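Local coordinates for protein glucosamine-6-phosphate deaminase (Thermotoga maritima, PDB 1J5X) that folds into two alpha/beta units, each a parallel beta sheet flanked by helices, and belongs to the SIS domain family, at residues 247-250 with 251-254; 276-279 with 280-283. One frame throughout, in Å; residues are numbered along the deposited sequence.

Interaction 1 (247-250 with 251-254); sequences TLEY and RHGP
Tyr250 and Pro254 hold one water between them. Its oxygen lies 2.7 Å from Tyr250 OH, and it donates to Pro254 O, also at 2.7 Å. The water thus ties the phenol end to the backbone four residues on. Between the water and the backbone, ring and proline run in opposite directions. Pro254 C sits over one face of the phenol ring, and Tyr250 CD1 meets Pro254 CB at 3.5 Å. With CG anti to the backbone N (chi1 -163°), the ring of Tyr250 swings back over the proline, although its CB starts out pointing away.

The backbone makes a short 3-10 turn from Glu249 to Arg251, followed by an inverse gamma turn centred on His252. His252 N donates to Glu249 O at 2.9 Å. The neighbouring i to i+3 bond, Arg251 N to Leu248 O, is weak at 3.4 Å. Leu248 O has a second neighbour, because the imidazole of His252 brings its edge to the carbonyl, CD2 standing 3.1 Å from Leu248 O with the oxygen in the ring plane. In the gamma turn Gly253 N reaches back weakly to Arg251 O.

Arg251 runs extended beside Leu248, pointing the same way, and NH1 passes Leu248 CD2 at 3.8 Å; its polar partner is Glu282. On the inner side, the Tyr250 ring packs on His214, Val216 and Leu218 of strand 214-218. Tyr250 is the buried residue of this surface loop after strand 241-245, and it places its ring between the loop and that strand. Its hydroxyl is satisfied through water, and the phenol joins the sheet to a turn in which three of the four backbone hydrogen bonds are weak.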
loop_
_atom_site.group_PDB
_atom_site.type_symbol
_atom_site.label_atom_id
_atom_site.label_comp_id
_atom_site.label_asym_id
_atom_site.label_seq_id
_atom_site.Cartn_x
_atom_site.Cartn_y
_atom_site.Cartn_z
ATOM N N THR A 247 -10.039 1.381 -11.685
ATOM C CA THR A 247 -11.108 2.382 -11.800
ATOM C C THR A 247 -12.322 2.140 -12.674
ATOM O O THR A 247 -13.484 2.207 -12.159
ATOM C CB THR A 247 -10.469 3.750 -12.090
ATOM O OG1 THR A 247 -9.447 4.003 -11.098
ATOM C CG2 THR A 247 -11.500 4.882 -11.975
ATOM N N LEU A 248 -12.087 1.949 -13.959
ATOM C CA LEU A 248 -13.180 1.765 -14.905
ATOM C C LEU A 248 -13.797 0.371 -14.797
ATOM O O LEU A 248 -14.873 0.140 -15.368
ATOM C CB LEU A 248 -12.671 2.007 -16.338
ATOM C CG LEU A 248 -12.102 3.413 -16.501
ATOM C CD1 LEU A 248 -11.604 3.609 -17.874
ATOM C CD2 LEU A 248 -13.176 4.445 -16.095
ATOM N N GLU A 249 -13.151 -0.546 -14.051
ATOM C CA GLU A 249 -13.702 -1.914 -13.942
ATOM C C GLU A 249 -14.966 -1.876 -13.142
ATOM O O GLU A 249 -15.789 -2.784 -13.258
ATOM C CB GLU A 249 -12.739 -2.850 -13.191
ATOM C CG GLU A 249 -11.572 -3.254 -14.087
ATOM C CD GLU A 249 -12.030 -4.193 -15.233
ATOM O OE1 GLU A 249 -12.358 -5.389 -14.980
ATOM O OE2 GLU A 249 -12.088 -3.748 -16.373
ATOM N N TYR A 250 -15.090 -0.839 -12.311
ATOM C CA TYR A 250 -16.222 -0.746 -11.414
ATOM C C TYR A 250 -17.582 -0.753 -12.134
ATOM O O TYR A 250 -18.570 -1.207 -11.565
ATOM C CB TYR A 250 -16.072 0.484 -10.480
ATOM C CG TYR A 250 -17.009 0.383 -9.272
ATOM C CD1 TYR A 250 -16.859 -0.651 -8.334
ATOM C CD2 TYR A 250 -18.062 1.295 -9.100
ATOM C CE1 TYR A 250 -17.701 -0.778 -7.274
ATOM C CE2 TYR A 250 -18.943 1.177 -8.028
ATOM C CZ TYR A 250 -18.759 0.140 -7.112
ATOM O OH TYR A 250 -19.579 -0.018 -6.037
ATOM N N ARG A 251 -17.639 -0.327 -13.387
ATOM C CA ARG A 251 -18.909 -0.338 -14.083
ATOM C C ARG A 251 -19.307 -1.725 -14.531
ATOM O O ARG A 251 -20.499 -1.959 -14.802
ATOM C CB ARG A 251 -18.859 0.475 -15.379
ATOM C CG ARG A 251 -18.783 2.024 -15.148
ATOM C CD ARG A 251 -19.070 2.694 -16.506
ATOM N NE ARG A 251 -19.135 4.154 -16.365
ATOM C CZ ARG A 251 -18.103 4.977 -16.585
ATOM N NH1 ARG A 251 -16.902 4.502 -16.961
ATOM N NH2 ARG A 251 -18.274 6.293 -16.428
ATOM N N HIS A 252 -18.314 -2.627 -14.632
ATOM C CA HIS A 252 -18.587 -3.911 -15.221
ATOM C C HIS A 252 -19.078 -4.931 -14.267
ATOM O O HIS A 252 -18.530 -6.036 -14.139
ATOM C CB HIS A 252 -17.339 -4.405 -15.995
ATOM C CG HIS A 252 -16.836 -3.434 -16.996
ATOM N ND1 HIS A 252 -17.111 -3.536 -18.341
ATOM C CD2 HIS A 252 -16.074 -2.322 -16.850
ATOM C CE1 HIS A 252 -16.533 -2.541 -18.983
ATOM N NE2 HIS A 252 -15.896 -1.787 -18.099
ATOM N N GLY A 253 -20.099 -4.535 -13.529
ATOM C CA GLY A 253 -20.684 -5.445 -12.571
ATOM C C GLY A 253 -20.726 -5.032 -11.141
ATOM O O GLY A 253 -21.821 -4.998 -10.528
ATOM N N PRO A 254 -19.567 -4.682 -10.560
ATOM C CA PRO A 254 -19.468 -4.285 -9.167
ATOM C C PRO A 254 -20.425 -3.167 -8.749
ATOM O O PRO A 254 -20.889 -3.204 -7.610
ATOM C CB PRO A 254 -18.010 -3.853 -9.023
ATOM C CG PRO A 254 -17.304 -4.762 -10.038
ATOM C CD PRO A 254 -18.237 -4.614 -11.210
HETATM O O HOH W 1 -19.646 -2.574 -5.298
#

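Interaction 2 (276-279 with 280-283); sequences EKRL and RKEL
Leu279 gives the contact its apolar part. Its CG lies anti to the backbone N (chi1 178°), which leads the branch along the helix to Leu283, and the two leucines cross obliquely with Leu279 CD1 4.0 Å from Leu283 CG. The backbone joins the same pair: Leu283 N donates to Leu279 O at 2.9 Å, nearly straight at hydrogen (174°).

Arg280, one residue further round, is held by the preceding turn. Its N donates to Glu276 O at 2.9 Å, and its CB rests against that same oxygen, Glu276 O, at 3.4 Å. From there the chain runs out extended, and the guanidinium forms salt bridges with Asp298, Glu284 and Glu292, whose OE1 also pairs with Lys277 NZ, itself bonded to Gly296 O.

Arg278, on the exposed side, has its guanidinium bridged to Glu274, while the placing of the Lys281 side chain against Arg278 O is doubtful.

The two segments are consecutive turns of helix 273-285, the helix of the beta-alpha-beta crossover from strand 262-267 to strand 289-293: Arg280 lies on Met266 and Val290, and Leu283 on Val264 and Val290.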
loop_
_atom_site.group_PDB
_atom_site.type_symbol
_atom_site.label_atom_id
_atom_site.label_comp_id
_atom_site.label_asym_id
_atom_site.label_seq_id
_atom_site.Cartn_x
_atom_site.Cartn_y
_atom_site.Cartn_z
ATOM N N GLU A 276 -12.849 10.285 -15.000
ATOM C CA GLU A 276 -13.063 10.195 -13.576
ATOM C C GLU A 276 -14.276 11.005 -13.165
ATOM O O GLU A 276 -15.076 10.552 -12.361
ATOM C CB GLU A 276 -11.812 10.654 -12.781
ATOM C CG GLU A 276 -10.660 9.634 -12.835
ATOM C CD GLU A 276 -9.261 10.226 -12.665
ATOM O OE1 GLU A 276 -9.122 11.460 -12.439
ATOM O OE2 GLU A 276 -8.274 9.444 -12.792
ATOM N N LYS A 277 -14.414 12.195 -13.729
ATOM C CA LYS A 277 -15.560 12.989 -13.351
ATOM C C LYS A 277 -16.854 12.343 -13.859
ATOM O O LYS A 277 -17.885 12.379 -13.157
ATOM C CB LYS A 277 -15.372 14.427 -13.871
ATOM C CG LYS A 277 -14.256 15.171 -13.065
ATOM C CD LYS A 277 -14.717 15.303 -11.601
ATOM C CE LYS A 277 -14.112 16.477 -10.844
ATOM N NZ LYS A 277 -12.784 16.214 -10.305
ATOM N N ARG A 278 -16.806 11.754 -15.049
ATOM C CA ARG A 278 -17.982 11.101 -15.610
ATOM C C ARG A 278 -18.385 9.934 -14.706
ATOM O O ARG A 278 -19.568 9.756 -14.400
ATOM C CB ARG A 278 -17.723 10.570 -17.001
ATOM C CG ARG A 278 -17.591 11.598 -18.074
ATOM C CD ARG A 278 -17.488 10.891 -19.423
ATOM N NE ARG A 278 -17.302 11.828 -20.531
ATOM C CZ ARG A 278 -17.374 11.490 -21.823
ATOM N NH1 ARG A 278 -17.625 10.224 -22.175
ATOM N NH2 ARG A 278 -17.223 12.420 -22.769
ATOM N N LEU A 279 -17.408 9.148 -14.245
ATOM C CA LEU A 279 -17.728 8.002 -13.374
ATOM C C LEU A 279 -18.282 8.490 -12.007
ATOM O O LEU A 279 -19.218 7.924 -11.462
ATOM C CB LEU A 279 -16.449 7.151 -13.155
ATOM C CG LEU A 279 -16.604 5.941 -12.236
ATOM C CD1 LEU A 279 -17.766 5.049 -12.751
ATOM C CD2 LEU A 279 -15.225 5.178 -12.188
ATOM N N ARG A 280 -17.668 9.532 -11.454
ATOM C CA ARG A 280 -18.123 10.108 -10.213
ATOM C C ARG A 280 -19.610 10.490 -10.327
ATOM O O ARG A 280 -20.415 10.084 -9.472
ATOM C CB ARG A 280 -17.317 11.374 -9.887
ATOM C CG ARG A 280 -17.884 12.159 -8.716
ATOM C CD ARG A 280 -16.954 13.272 -8.238
ATOM N NE ARG A 280 -17.525 13.888 -7.038
ATOM C CZ ARG A 280 -16.837 14.373 -6.008
ATOM N NH1 ARG A 280 -15.508 14.340 -5.972
ATOM N NH2 ARG A 280 -17.498 14.893 -4.985
ATOM N N LYS A 281 -19.965 11.227 -11.380
ATOM C CA LYS A 281 -21.368 11.682 -11.510
ATOM C C LYS A 281 -22.291 10.464 -11.635
ATOM O O LYS A 281 -23.382 10.436 -11.061
ATOM C CB LYS A 281 -21.550 12.605 -12.730
ATOM C CG LYS A 281 -21.190 11.989 -14.090
ATOM C CD LYS A 281 -22.257 10.992 -14.622
ATOM C CE LYS A 281 -21.811 10.176 -15.848
ATOM N NZ LYS A 281 -21.577 11.015 -17.042
ATOM N N GLU A 282 -21.829 9.437 -12.353
ATOM C CA GLU A 282 -22.644 8.238 -12.518
ATOM C C GLU A 282 -22.872 7.545 -11.159
ATOM O O GLU A 282 -24.019 7.276 -10.768
ATOM C CB GLU A 282 -21.994 7.328 -13.559
ATOM C CG GLU A 282 -22.777 6.034 -13.832
ATOM C CD GLU A 282 -22.029 5.072 -14.727
ATOM O OE1 GLU A 282 -21.526 5.509 -15.772
ATOM O OE2 GLU A 282 -21.954 3.871 -14.383
ATOM N N LEU A 283 -21.816 7.302 -10.395
ATOM C CA LEU A 283 -21.977 6.672 -9.111
ATOM C C LEU A 283 -22.827 7.530 -8.168
ATOM O O LEU A 283 -23.602 7.010 -7.346
ATOM C CB LEU A 283 -20.615 6.414 -8.464
ATOM C CG LEU A 283 -19.714 5.535 -9.335
ATOM C CD1 LEU A 283 -18.425 5.233 -8.595
ATOM C CD2 LEU A 283 -20.469 4.268 -9.722
#

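How the interactions relate
Interaction 1 lies at the surface, in the loop between strands 241-245 and 262-267; interaction 2 is partly buried, along the helix that follows strand 262-267. Their centres are about 12 Å apart and they touch directly. Arg251 NE forms a salt bridge with Glu282 OE1 at 2.8 Å, Lys255 being the second partner of Glu282, while Tyr250 CE2 packs on Leu283 CD2 at 3.8 Å. The chemistry follows the place: the loop relies on a ring, a water and a 3-10 turn followed by an inverse gamma turn, whereas the helix has regular i to i+4 bonds, a buried leucine pair and charged ends that pair with residues on neighbouring loops and strands.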